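Long-range contacts in protein synthesis inhibitor, putative (Thermotoga maritima, PDB 2B33), which probably acts as a deaminase of the RutC (YjgF-like) family and binds calcium, although its precise role is not established: residues A[85-90]-A[129-134]; A[66-71]-A[105-110]; A[45-50]-A[123-128]. All blocks are in the same frame, centred on the assembly; numbering follows the deposited sequence.

Interaction 1: residues A[85-90]-A[129-134]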
ATOM      1  N   VAL A  85      -3.013  10.730  -6.774  1.00 35.06           N
ATOM      2  CA  VAL A  85      -3.893   9.728  -7.405  1.00 35.23           C
ATOM      3  C   VAL A  85      -4.378   8.635  -6.464  1.00 36.22           C
ATOM      4  O   VAL A  85      -5.456   8.079  -6.669  1.00 37.26           O
ATOM      5  CB  VAL A  85      -3.214   9.038  -8.629  1.00 36.09           C
ATOM      6  CG1 VAL A  85      -2.876  10.067  -9.705  1.00 34.11           C
ATOM      7  CG2 VAL A  85      -1.959   8.238  -8.240  1.00 35.95           C
ATOM      8  N   LYS A  86      -3.570   8.317  -5.452  1.00 36.06           N
ATOM      9  CA  LYS A  86      -3.878   7.268  -4.509  1.00 35.73           C
ATOM     10  C   LYS A  86      -3.372   7.663  -3.137  1.00 35.76           C
ATOM     11  O   LYS A  86      -2.232   8.123  -3.001  1.00 35.51           O
ATOM     12  CB  LYS A  86      -3.228   5.959  -4.959  1.00 36.08           C
ATOM     13  CG  LYS A  86      -3.444   4.754  -4.038  1.00 35.73           C
ATOM     14  CD  LYS A  86      -4.909   4.405  -3.830  1.00 35.09           C
ATOM     15  CE  LYS A  86      -5.060   3.140  -3.006  1.00 36.64           C
ATOM     16  NZ  LYS A  86      -4.574   3.331  -1.639  1.00 35.55           N
ATOM     17  N   VAL A  87      -4.228   7.478  -2.137  1.00 34.94           N
ATOM     18  CA  VAL A  87      -3.918   7.777  -0.742  1.00 35.01           C
ATOM     19  C   VAL A  87      -4.257   6.536   0.094  1.00 35.24           C
ATOM     20  O   VAL A  87      -5.138   5.764  -0.264  1.00 35.86           O
ATOM     21  CB  VAL A  87      -4.741   9.006  -0.249  1.00 35.08           C
ATOM     22  CG1 VAL A  87      -4.434   9.331   1.189  1.00 37.03           C
ATOM     23  CG2 VAL A  87      -4.456  10.244  -1.123  1.00 32.82           C
ATOM     24  N   THR A  88      -3.521   6.322   1.178  1.00 35.09           N
ATOM     25  CA  THR A  88      -3.819   5.237   2.108  1.00 34.85           C
ATOM     26  C   THR A  88      -3.763   5.838   3.506  1.00 34.95           C
ATOM     27  O   THR A  88      -2.728   6.355   3.912  1.00 33.93           O
ATOM     28  CB  THR A  88      -2.855   4.033   1.982  1.00 35.10           C
ATOM     29  OG1 THR A  88      -2.953   3.464   0.674  1.00 32.43           O
ATOM     30  CG2 THR A  88      -3.210   2.939   2.982  1.00 35.37           C
ATOM     31  N   VAL A  89      -4.890   5.788   4.215  1.00 34.96           N
ATOM     32  CA  VAL A  89      -4.993   6.300   5.572  1.00 34.44           C
ATOM     33  C   VAL A  89      -4.904   5.109   6.519  1.00 35.22           C
ATOM     34  O   VAL A  89      -5.640   4.125   6.359  1.00 34.65           O
ATOM     35  CB  VAL A  89      -6.351   7.001   5.839  1.00 34.77           C
ATOM     36  CG1 VAL A  89      -6.442   7.496   7.287  1.00 32.99           C
ATOM     37  CG2 VAL A  89      -6.571   8.165   4.888  1.00 33.97           C
ATOM     38  N   PHE A  90      -4.001   5.205   7.498  1.00 35.56           N
ATOM     39  CA  PHE A  90      -3.866   4.208   8.549  1.00 34.71           C
ATOM     40  C   PHE A  90      -4.304   4.914   9.809  1.00 35.30           C
ATOM     41  O   PHE A  90      -3.974   6.088   9.980  1.00 35.78           O
ATOM     42  CB  PHE A  90      -2.420   3.767   8.732  1.00 34.88           C
ATOM     43  CG  PHE A  90      -1.799   3.174   7.503  1.00 36.51           C
ATOM     44  CD1 PHE A  90      -2.051   1.847   7.154  1.00 37.37           C
ATOM     45  CD2 PHE A  90      -0.938   3.931   6.708  1.00 33.98           C
ATOM     46  CE1 PHE A  90      -1.470   1.284   6.017  1.00 39.88           C
ATOM     47  CE2 PHE A  90      -0.349   3.380   5.572  1.00 36.87           C
ATOM     48  CZ  PHE A  90      -0.614   2.051   5.227  1.00 36.89           C
ATOM     49  N   ILE A 129      -2.961   8.416  13.591  1.00 37.18           N
ATOM     50  CA  ILE A 129      -3.244   8.699  12.189  1.00 38.48           C
ATOM     51  C   ILE A 129      -1.915   8.762  11.418  1.00 38.11           C
ATOM     52  O   ILE A 129      -0.925   9.315  11.909  1.00 37.26           O
ATOM     53  CB  ILE A 129      -4.118  10.009  12.052  1.00 38.42           C
ATOM     54  CG1 ILE A 129      -4.472  10.343  10.603  1.00 42.68           C
ATOM     55  CG2 ILE A 129      -3.445  11.209  12.690  1.00 39.60           C
ATOM     56  CD1 ILE A 129      -5.460   9.394   9.962  1.00 47.81           C
ATOM     57  N   GLU A 130      -1.899   8.135  10.242  1.00 37.85           N
ATOM     58  CA  GLU A 130      -0.748   8.158   9.352  1.00 37.24           C
ATOM     59  C   GLU A 130      -1.288   8.050   7.938  1.00 38.08           C
ATOM     60  O   GLU A 130      -2.146   7.205   7.675  1.00 38.54           O
ATOM     61  CB  GLU A 130       0.246   7.027   9.646  1.00 37.22           C
ATOM     62  CG  GLU A 130       1.468   7.024   8.711  1.00 36.45           C
ATOM     63  CD  GLU A 130       2.516   5.986   9.056  1.00 37.20           C
ATOM     64  OE1 GLU A 130       2.440   5.373  10.130  1.00 40.43           O
ATOM     65  OE2 GLU A 130       3.438   5.780   8.245  1.00 38.49           O
ATOM     66  N   ILE A 131      -0.791   8.912   7.046  1.00 37.23           N
ATOM     67  CA  ILE A 131      -1.246   8.958   5.656  1.00 37.67           C
ATOM     68  C   ILE A 131      -0.068   9.012   4.673  1.00 37.27           C
ATOM     69  O   ILE A 131       0.808   9.874   4.781  1.00 37.06           O
ATOM     70  CB  ILE A 131      -2.179  10.175   5.398  1.00 36.76           C
ATOM     71  CG1 ILE A 131      -3.348  10.176   6.398  1.00 35.63           C
ATOM     72  CG2 ILE A 131      -2.689  10.159   3.942  1.00 36.43           C
ATOM     73  CD1 ILE A 131      -4.270  11.387   6.342  1.00 38.69           C
ATOM     74  N   GLU A 132      -0.069   8.078   3.724  1.00 37.26           N
ATOM     75  CA  GLU A 132       0.918   8.009   2.654  1.00 36.79           C
ATOM     76  C   GLU A 132       0.157   8.275   1.373  1.00 35.83           C
ATOM     77  O   GLU A 132      -1.073   8.257   1.370  1.00 35.62           O
ATOM     78  CB  GLU A 132       1.593   6.636   2.578  1.00 37.06           C
ATOM     79  CG  GLU A 132       0.663   5.482   2.214  1.00 38.97           C
ATOM     80  CD  GLU A 132       1.368   4.152   2.059  1.00 37.37           C
ATOM     81  OE1 GLU A 132       2.570   4.037   2.376  1.00 40.24           O
ATOM     82  OE2 GLU A 132       0.699   3.208   1.602  1.00 43.92           O
ATOM     83  N   ALA A 133       0.881   8.509   0.284  1.00 34.07           N
ATOM     84  CA  ALA A 133       0.248   8.779  -0.994  1.00 34.07           C
ATOM     85  C   ALA A 133       1.182   8.582  -2.186  1.00 33.90           C
ATOM     86  O   ALA A 133       2.402   8.575  -2.045  1.00 33.34           O
ATOM     87  CB  ALA A 133      -0.294  10.210  -1.009  1.00 34.09           C
ATOM     88  N   ILE A 134       0.571   8.394  -3.351  1.00 33.85           N
ATOM     89  CA  ILE A 134       1.282   8.325  -4.628  1.00 33.63           C
ATOM     90  C   ILE A 134       0.658   9.448  -5.434  1.00 34.04           C
ATOM     91  O   ILE A 134      -0.556   9.645  -5.368  1.00 34.12           O
ATOM     92  CB  ILE A 134       1.122   6.971  -5.374  1.00 32.76           C
ATOM     93  CG1 ILE A 134       1.755   5.839  -4.553  1.00 35.16           C
ATOM     94  CG2 ILE A 134       1.804   7.043  -6.761  1.00 36.33           C
ATOM     95  CD1 ILE A 134       1.472   4.426  -5.049  1.00 34.18           C
TER
HETATM   96  O   HOH W   1      -0.524   4.598  -1.175  1.00 32.94           O

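Interaction 2: residues A[66-71]-A[105-110]. With EDO (1,2-ethanediol), chain D.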
ATOM      1  N   VAL A  66      -0.799  15.998   9.648  1.00 36.81           N
ATOM      2  CA  VAL A  66      -0.444  14.943   8.686  1.00 37.07           C
ATOM      3  C   VAL A  66      -0.603  15.428   7.233  1.00 37.48           C
ATOM      4  O   VAL A  66       0.294  15.241   6.409  1.00 38.32           O
ATOM      5  CB  VAL A  66      -1.307  13.663   8.873  1.00 37.02           C
ATOM      6  CG1 VAL A  66      -1.085  12.680   7.738  1.00 37.03           C
ATOM      7  CG2 VAL A  66      -0.997  12.973  10.197  1.00 35.19           C
ATOM      8  N   LEU A  67      -1.747  16.033   6.929  1.00 36.90           N
ATOM      9  CA  LEU A  67      -2.020  16.541   5.584  1.00 36.17           C
ATOM     10  C   LEU A  67      -1.170  17.755   5.232  1.00 36.18           C
ATOM     11  O   LEU A  67      -0.856  17.957   4.059  1.00 36.72           O
ATOM     12  CB  LEU A  67      -3.511  16.834   5.403  1.00 36.14           C
ATOM     13  CG  LEU A  67      -4.416  15.592   5.456  1.00 36.72           C
ATOM     14  CD1 LEU A  67      -5.866  15.989   5.565  1.00 36.20           C
ATOM     15  CD2 LEU A  67      -4.207  14.690   4.250  1.00 39.03           C
ATOM     16  N   GLU A  68      -0.815  18.567   6.229  1.00 36.21           N
ATOM     17  CA  GLU A  68       0.102  19.691   6.009  1.00 36.19           C
ATOM     18  C   GLU A  68       1.507  19.185   5.693  1.00 36.09           C
ATOM     19  O   GLU A  68       2.195  19.751   4.843  1.00 36.05           O
ATOM     20  CB  GLU A  68       0.138  20.659   7.201  1.00 36.68           C
ATOM     21  CG  GLU A  68      -1.018  21.662   7.238  1.00 36.49           C
ATOM     22  CD  GLU A  68      -1.029  22.644   6.044  1.00 36.86           C
ATOM     23  OE1 GLU A  68       0.052  23.108   5.610  1.00 39.12           O
ATOM     24  OE2 GLU A  68      -2.127  22.964   5.548  1.00 33.04           O
ATOM     25  N   ASN A  69       1.926  18.125   6.378  1.00 36.61           N
ATOM     26  CA  ASN A  69       3.213  17.496   6.106  1.00 36.27           C
ATOM     27  C   ASN A  69       3.228  16.906   4.695  1.00 36.21           C
ATOM     28  O   ASN A  69       4.190  17.107   3.949  1.00 34.92           O
ATOM     29  CB  ASN A  69       3.523  16.409   7.146  1.00 36.79           C
ATOM     30  CG  ASN A  69       3.790  16.972   8.533  1.00 35.49           C
ATOM     31  OD1 ASN A  69       4.066  18.156   8.689  1.00 35.31           O
ATOM     32  ND2 ASN A  69       3.738  16.111   9.547  1.00 33.35           N
ATOM     33  N   LEU A  70       2.159  16.188   4.342  1.00 37.06           N
ATOM     34  CA  LEU A  70       2.001  15.612   2.997  1.00 37.71           C
ATOM     35  C   LEU A  70       2.057  16.689   1.914  1.00 36.27           C
ATOM     36  O   LEU A  70       2.753  16.530   0.912  1.00 37.66           O
ATOM     37  CB  LEU A  70       0.668  14.852   2.885  1.00 38.01           C
ATOM     38  CG  LEU A  70       0.263  14.303   1.502  1.00 39.90           C
ATOM     39  CD1 LEU A  70       1.311  13.345   0.955  1.00 41.87           C
ATOM     40  CD2 LEU A  70      -1.097  13.613   1.554  1.00 40.29           C
ATOM     41  N   LYS A  71       1.313  17.772   2.132  1.00 35.96           N
ATOM     42  CA  LYS A  71       1.251  18.907   1.200  1.00 36.01           C
ATOM     43  C   LYS A  71       2.606  19.596   0.983  1.00 35.81           C
ATOM     44  O   LYS A  71       2.951  19.967  -0.140  1.00 34.69           O
ATOM     45  CB  LYS A  71       0.222  19.926   1.702  1.00 36.17           C
ATOM     46  CG  LYS A  71      -0.043  21.096   0.762  1.00 35.46           C
ATOM     47  CD  LYS A  71      -1.130  21.988   1.315  1.00 36.06           C
ATOM     48  CE  LYS A  71      -1.406  23.141   0.376  1.00 38.62           C
ATOM     49  NZ  LYS A  71      -2.469  24.031   0.909  1.00 42.27           N
ATOM     50  N   SER A 105     -11.391  16.224   3.385  1.00 36.67           N
ATOM     51  CA  SER A 105     -12.176  16.903   2.342  1.00 37.56           C
ATOM     52  C   SER A 105     -11.724  18.327   2.041  1.00 37.61           C
ATOM     53  O   SER A 105     -11.913  18.813   0.927  1.00 36.64           O
ATOM     54  CB  SER A 105     -13.654  16.993   2.742  1.00 37.09           C
ATOM     55  OG  SER A 105     -14.232  15.721   2.905  1.00 40.36           O
ATOM     56  N   ARG A 106     -11.167  19.004   3.043  1.00 37.83           N
ATOM     57  CA  ARG A 106     -10.657  20.367   2.870  1.00 38.44           C
ATOM     58  C   ARG A 106      -9.369  20.417   2.037  1.00 38.76           C
ATOM     59  O   ARG A 106      -9.002  21.480   1.553  1.00 39.56           O
ATOM     60  CB  ARG A 106     -10.475  21.046   4.235  1.00 38.51           C
ATOM     61  CG  ARG A 106     -11.819  21.355   4.892  1.00 40.88           C
ATOM     62  CD  ARG A 106     -11.781  21.367   6.412  1.00 44.16           C
ATOM     63  NE  ARG A 106     -13.141  21.529   6.942  1.00 47.51           N
ATOM     64  CZ  ARG A 106     -13.539  21.275   8.195  1.00 48.50           C
ATOM     65  NH1 ARG A 106     -12.701  20.802   9.125  1.00 50.07           N
ATOM     66  NH2 ARG A 106     -14.816  21.476   8.519  1.00 47.86           N
ATOM     67  N   TYR A 107      -8.701  19.273   1.878  1.00 39.91           N
ATOM     68  CA  TYR A 107      -7.499  19.135   1.042  1.00 40.79           C
ATOM     69  C   TYR A 107      -7.814  18.464  -0.311  1.00 41.34           C
ATOM     70  O   TYR A 107      -7.354  18.945  -1.346  1.00 42.33           O
ATOM     71  CB  TYR A 107      -6.401  18.360   1.806  1.00 41.23           C
ATOM     72  CG  TYR A 107      -5.821  19.151   2.968  1.00 41.72           C
ATOM     73  CD1 TYR A 107      -6.528  19.295   4.154  1.00 42.02           C
ATOM     74  CD2 TYR A 107      -4.576  19.769   2.873  1.00 41.31           C
ATOM     75  CE1 TYR A 107      -6.018  20.032   5.215  1.00 44.29           C
ATOM     76  CE2 TYR A 107      -4.053  20.512   3.933  1.00 41.67           C
ATOM     77  CZ  TYR A 107      -4.782  20.640   5.101  1.00 41.68           C
ATOM     78  OH  TYR A 107      -4.287  21.364   6.162  1.00 41.02           O
ATOM     79  N   PHE A 108      -8.610  17.383  -0.294  1.00 41.72           N
ATOM     80  CA  PHE A 108      -8.968  16.598  -1.506  1.00 40.48           C
ATOM     81  C   PHE A 108     -10.473  16.514  -1.883  1.00 41.10           C
ATOM     82  O   PHE A 108     -10.888  15.570  -2.567  1.00 42.02           O
ATOM     83  CB  PHE A 108      -8.470  15.159  -1.350  1.00 39.57           C
ATOM     84  CG  PHE A 108      -7.016  15.035  -1.034  1.00 39.22           C
ATOM     85  CD1 PHE A 108      -6.066  15.114  -2.042  1.00 36.21           C
ATOM     86  CD2 PHE A 108      -6.594  14.778   0.268  1.00 37.44           C
ATOM     87  CE1 PHE A 108      -4.717  14.975  -1.759  1.00 36.02           C
ATOM     88  CE2 PHE A 108      -5.246  14.633   0.557  1.00 38.25           C
ATOM     89  CZ  PHE A 108      -4.305  14.730  -0.460  1.00 38.23           C
ATOM     90  N   GLY A 109     -11.290  17.471  -1.453  1.00 41.16           N
ATOM     91  CA  GLY A 109     -12.718  17.464  -1.793  1.00 41.02           C
ATOM     92  C   GLY A 109     -12.989  17.682  -3.277  1.00 41.49           C
ATOM     93  O   GLY A 109     -13.902  17.081  -3.845  1.00 42.41           O
ATOM     94  N   ASP A 110     -12.201  18.551  -3.900  1.00 40.74           N
ATOM     95  CA  ASP A 110     -12.321  18.825  -5.328  1.00 40.87           C
ATOM     96  C   ASP A 110     -11.651  17.736  -6.157  1.00 40.49           C
ATOM     97  O   ASP A 110     -12.233  17.210  -7.103  1.00 40.05           O
ATOM     98  CB  ASP A 110     -11.628  20.151  -5.681  1.00 41.80           C
ATOM     99  CG  ASP A 110     -12.229  21.355  -4.971  1.00 46.56           C
ATOM    100  OD1 ASP A 110     -13.364  21.257  -4.451  1.00 55.69           O
ATOM    101  OD2 ASP A 110     -11.557  22.411  -4.944  1.00 50.21           O
TER
HETATM  102  C1  EDO D 130      -7.898  23.366   8.131  1.00 66.36           C
HETATM  103  O1  EDO D 130      -6.470  23.251   8.119  1.00 64.48           O
HETATM  104  C2  EDO D 130      -8.524  21.975   8.018  1.00 66.63           C
HETATM  105  O2  EDO D 130      -9.612  21.837   8.945  1.00 63.90           O

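Interaction 3: residues A[45-50]-A[123-128]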
ATOM      1  N   ILE A  45       3.012  11.358   9.842  1.00 35.03           N
ATOM      2  CA  ILE A  45       2.395  11.267  11.160  1.00 35.87           C
ATOM      3  C   ILE A  45       2.255  12.691  11.716  1.00 35.96           C
ATOM      4  O   ILE A  45       2.908  13.603  11.204  1.00 34.40           O
ATOM      5  CB  ILE A  45       3.197  10.314  12.103  1.00 35.13           C
ATOM      6  CG1 ILE A  45       4.665  10.745  12.252  1.00 36.14           C
ATOM      7  CG2 ILE A  45       3.120   8.909  11.557  1.00 36.06           C
ATOM      8  CD1 ILE A  45       5.441   9.975  13.302  1.00 37.00           C
ATOM      9  N   PRO A  46       1.374  12.899  12.723  1.00 36.57           N
ATOM     10  CA  PRO A  46       1.183  14.240  13.281  1.00 37.12           C
ATOM     11  C   PRO A  46       2.366  14.753  14.107  1.00 37.51           C
ATOM     12  O   PRO A  46       2.300  14.803  15.332  1.00 38.90           O
ATOM     13  CB  PRO A  46      -0.095  14.093  14.120  1.00 37.90           C
ATOM     14  CG  PRO A  46      -0.154  12.676  14.481  1.00 38.09           C
ATOM     15  CD  PRO A  46       0.460  11.922  13.347  1.00 36.51           C
ATOM     16  N   ILE A  47       3.436  15.122  13.404  1.00 37.86           N
ATOM     17  CA  ILE A  47       4.648  15.681  13.992  1.00 38.24           C
ATOM     18  C   ILE A  47       4.828  17.068  13.411  1.00 37.28           C
ATOM     19  O   ILE A  47       4.653  17.263  12.207  1.00 37.12           O
ATOM     20  CB  ILE A  47       5.912  14.810  13.703  1.00 38.67           C
ATOM     21  CG1 ILE A  47       5.955  13.641  14.691  1.00 39.85           C
ATOM     22  CG2 ILE A  47       7.217  15.629  13.850  1.00 39.66           C
ATOM     23  CD1 ILE A  47       7.093  12.667  14.495  1.00 39.78           C
ATOM     24  N   ASP A  48       5.180  18.020  14.271  1.00 36.93           N
ATOM     25  CA  ASP A  48       5.456  19.384  13.854  1.00 36.66           C
ATOM     26  C   ASP A  48       6.891  19.425  13.302  1.00 35.24           C
ATOM     27  O   ASP A  48       7.822  19.053  14.014  1.00 34.64           O
ATOM     28  CB  ASP A  48       5.290  20.331  15.037  1.00 37.00           C
ATOM     29  CG  ASP A  48       5.375  21.790  14.641  1.00 38.68           C
ATOM     30  OD1 ASP A  48       6.482  22.281  14.341  1.00 43.04           O
ATOM     31  OD2 ASP A  48       4.327  22.461  14.679  1.00 44.09           O
ATOM     32  N   PRO A  49       7.073  19.845  12.028  1.00 34.42           N
ATOM     33  CA  PRO A  49       8.405  19.911  11.397  1.00 33.98           C
ATOM     34  C   PRO A  49       9.483  20.769  12.079  1.00 34.04           C
ATOM     35  O   PRO A  49      10.671  20.494  11.904  1.00 34.25           O
ATOM     36  CB  PRO A  49       8.113  20.521  10.024  1.00 33.47           C
ATOM     37  CG  PRO A  49       6.704  20.280   9.779  1.00 34.10           C
ATOM     38  CD  PRO A  49       6.015  20.245  11.081  1.00 34.37           C
ATOM     39  N   GLU A  50       9.072  21.805  12.814  1.00 34.41           N
ATOM     40  CA  GLU A  50       9.996  22.726  13.486  1.00 34.40           C
ATOM     41  C   GLU A  50      10.396  22.289  14.901  1.00 34.39           C
ATOM     42  O   GLU A  50      11.581  22.340  15.256  1.00 34.29           O
ATOM     43  CB  GLU A  50       9.377  24.133  13.553  1.00 34.89           C
ATOM     44  CG  GLU A  50       9.140  24.798  12.199  1.00 34.51           C
ATOM     45  N   LEU A 123       0.919   2.445  15.395  1.00 35.90           N
ATOM     46  CA  LEU A 123       1.632   3.307  14.453  1.00 35.66           C
ATOM     47  C   LEU A 123       2.921   3.852  15.091  1.00 35.46           C
ATOM     48  O   LEU A 123       3.102   3.726  16.306  1.00 34.18           O
ATOM     49  CB  LEU A 123       0.705   4.453  14.005  1.00 36.21           C
ATOM     50  CG  LEU A 123      -0.485   4.103  13.094  1.00 36.18           C
ATOM     51  CD1 LEU A 123      -1.466   5.259  12.975  1.00 34.88           C
ATOM     52  CD2 LEU A 123      -0.021   3.668  11.698  1.00 32.52           C
ATOM     53  N   PRO A 124       3.850   4.402  14.276  1.00 35.70           N
ATOM     54  CA  PRO A 124       5.084   4.969  14.837  1.00 36.49           C
ATOM     55  C   PRO A 124       4.821   6.036  15.905  1.00 36.23           C
ATOM     56  O   PRO A 124       3.850   6.783  15.789  1.00 34.86           O
ATOM     57  CB  PRO A 124       5.762   5.598  13.613  1.00 36.35           C
ATOM     58  CG  PRO A 124       5.282   4.786  12.485  1.00 36.95           C
ATOM     59  CD  PRO A 124       3.852   4.504  12.807  1.00 35.69           C
ATOM     60  N   ARG A 125       5.652   6.061  16.951  1.00 36.56           N
ATOM     61  CA  ARG A 125       5.525   7.021  18.057  1.00 37.06           C
ATOM     62  C   ARG A 125       4.162   6.903  18.768  1.00 36.76           C
ATOM     63  O   ARG A 125       3.752   7.821  19.473  1.00 36.93           O
ATOM     64  CB  ARG A 125       5.709   8.470  17.553  1.00 37.91           C
ATOM     65  CG  ARG A 125       7.003   8.763  16.791  1.00 40.30           C
ATOM     66  CD  ARG A 125       8.181   8.947  17.721  1.00 46.80           C
ATOM     67  NE  ARG A 125       8.116  10.224  18.438  1.00 50.78           N
ATOM     68  CZ  ARG A 125       8.523  11.406  17.962  1.00 52.22           C
ATOM     69  NH1 ARG A 125       9.039  11.528  16.737  1.00 52.47           N
ATOM     70  NH2 ARG A 125       8.406  12.494  18.725  1.00 49.57           N
ATOM     71  N   ASN A 126       3.486   5.760  18.605  1.00 36.30           N
ATOM     72  CA  ASN A 126       2.128   5.516  19.128  1.00 36.82           C
ATOM     73  C   ASN A 126       1.061   6.545  18.672  1.00 36.50           C
ATOM     74  O   ASN A 126       0.115   6.836  19.403  1.00 36.90           O
ATOM     75  CB  ASN A 126       2.125   5.315  20.663  1.00 36.61           C
ATOM     76  CG  ASN A 126       2.585   3.926  21.084  1.00 38.48           C
ATOM     77  OD1 ASN A 126       2.095   2.911  20.584  1.00 42.95           O
ATOM     78  ND2 ASN A 126       3.487   3.875  22.049  1.00 34.98           N
ATOM     79  N   VAL A 127       1.199   7.063  17.449  1.00 36.36           N
ATOM     80  CA  VAL A 127       0.222   8.004  16.900  1.00 35.40           C
ATOM     81  C   VAL A 127      -1.056   7.261  16.484  1.00 36.08           C
ATOM     82  O   VAL A 127      -1.085   6.030  16.433  1.00 36.71           O
ATOM     83  CB  VAL A 127       0.766   8.840  15.695  1.00 36.03           C
ATOM     84  CG1 VAL A 127       2.010   9.612  16.107  1.00 34.78           C
ATOM     85  CG2 VAL A 127       1.002   7.982  14.443  1.00 34.03           C
ATOM     86  N   GLU A 128      -2.099   8.027  16.180  1.00 36.04           N
ATOM     87  CA  GLU A 128      -3.415   7.500  15.807  1.00 36.46           C
ATOM     88  C   GLU A 128      -3.793   7.704  14.336  1.00 37.25           C
ATOM     89  O   GLU A 128      -4.823   7.203  13.884  1.00 37.35           O
ATOM     90  CB  GLU A 128      -4.444   8.159  16.720  1.00 36.16           C
ATOM     91  CG  GLU A 128      -4.275   7.688  18.168  1.00 39.72           C
ATOM     92  CD  GLU A 128      -4.277   8.794  19.191  1.00 42.64           C
ATOM     93  OE1 GLU A 128      -3.856   9.914  18.858  1.00 42.75           O
ATOM     94  OE2 GLU A 128      -4.643   8.516  20.359  1.00 51.24           O
TER

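Interaction 1: residues A[85-90]-A[129-134]
Val87 and Val89 pair with Ala133 and Ile131 in the antiparallel ladder of strands 84-91 and 129-136, neighbours in the sheet of the YjgF-like fold. The ladder begins with a classic beta bulge: the backbone N atoms of Val85 and Lys86 both donate to Ile134 O. The bonds end in a reciprocal pair, Phe90 N to Glu130 O at 2.7 Å and Glu130 N to Phe90 O. The face that carries Val87, Val89, Ile131 and Ala133 is tight. Val87 CG1 lies 3.4 Å from Ile131 CG2, a close methyl-methyl contact. Ile129 brings its CD1 equally near to Val89 CG1.

The other face is looser and more polar. Glu132 CG stands between its backbone N and carbonyl carbon (chi1 65°), laying the carboxylate alongside Thr88, OE2 3.7 Å from Thr88 CB. Thr88 CG2 lies over one face of the Phe90 ring, offset toward the rim, and the ring edge meets the Glu132 carboxylate, the two planes 68° apart. An alanine in place of Phe90 would probably open a gap beside the Glu132 carboxylate and leave Thr88 CG2 without its ring cover. Glu132 OE1 bonds to Ser116 and forms a salt bridge with Lys86, both of the third subunit, so this face belongs to the trimer interface. Within this chain, a water sits 3.3 Å from Thr88 OG1 and donates a weak bond, 3.3 Å, to Glu132 OE2.

Interaction 2: residues A[66-71]-A[105-110]
Tyr107 lies against the side of helix 59-76, with Leu67 over its ring. Leu67 CB stands 3.8 Å from the Tyr107 ring centroid and only 2° off the normal, a well-centred CH-pi contact. Leu67 CD1 lies on the same side but out past the rim, 3.7 Å from Tyr107 CD1. The phenol end is held as well: Tyr107 OH donates to Glu68 OE2 at 2.8 Å, and OE2 receives it on its anti lone pair, the one directed away from the other carboxylate oxygen. The acceptor oxygen lies in the ring plane, at the edge, while its carboxylate is turned 64° from that plane. Glu68 reaches the hydroxyl because its chain turns about the CB-CG bond (chi2 -64°). Lys71 CD adds a looser contact at the ring edge.

Phe108 makes the deeper half. Leu67 CD2 meets its edge, 3.8 Å from Phe108 CE2. Leu70 CD2 comes to the edge in the ring plane, 3.9 Å from Phe108 CZ. Leu67 therefore serves both rings, with CB and CD1 on Tyr107 and CD2 on Phe108.

In the next shell the Phe108 ring meets that of Tyr104, and Leu81 packs on it from a loop. Toward solvent, a 1,2-ethanediol, probably from the crystallisation liquor, accepts a bond from Arg106 NH1 and is also bonded to Glu64. The contact joins residues 105-108 of helix 97-108 to the middle of helix 59-76. Behind it, Leu67 and Leu70 rest on Ile131 and Ala133 of strand 129-136, and Leu70 also touches Val41 of strand 38-44.

Interaction 3: residues A[45-50]-A[123-128]
Ile45 holds its CG1 branch between the backbone N and the carbonyl carbon (chi1 57°), which sends Ile45 CD1 to Arg125 CG, 4.0 Å away. On the other branch, Ile45 CG2 meets Val127 CG2 at 3.7 Å. Arg125 bends at both chi2 (-79°) and chi3 (-73°). These turns carry the guanidinium across to segment 45-50, where Arg125 NH1 comes 3.2 Å from Ile47 CD1, the two side chains crossing at about a right angle. The contact is apolar except for this arginine. Val127 is gripped from two residues: Pro46 CD lies 3.9 Å from Val127 CB, next to the Ile45 contact.

Each loop has its own bracing. Val127 N bonds to Pro124 O in one. In the other, Pro46 centres an inverse gamma turn, with Ile47 N bonded to Ile45 O. Asn69 of helix 59-76 donates to Ile47 O, and Leu54 packs on both Ile47 and Val127. Farther along, Asp48 OD1 accepts from Glu50 N at 3.0 Å. Asp48 and Glu50 bind calcium in a structure of this protein, though this chain has no ion and Glu50 is modelled only to CG. The carboxylate oxygen bonded to the backbone N two residues on makes an Asx turn, here at the calcium site.

Overall arrangement
Interaction 1 is buried in the core; interactions 2 and 3 are partly buried. Interaction 1 is a backbone ladder with apolar packing on one face and charged partners from neighbouring subunits on the other. Interaction 2 relies on side chains alone: aromatic rings, leucines and a single phenol-carboxylate bond. Interaction 3 joins two loops by apolar contacts and an arginine. Helix 59-76 links all three. Val66, Leu67 and Leu70 pack on strand 129-136 of interaction 1, and Asn69 reaches the loop 45-50 of interaction 3. Segment 123-128 leads directly into strand 129-136, so interactions 1 and 3 meet at Ile129 and Glu130, and both touch the third subunit.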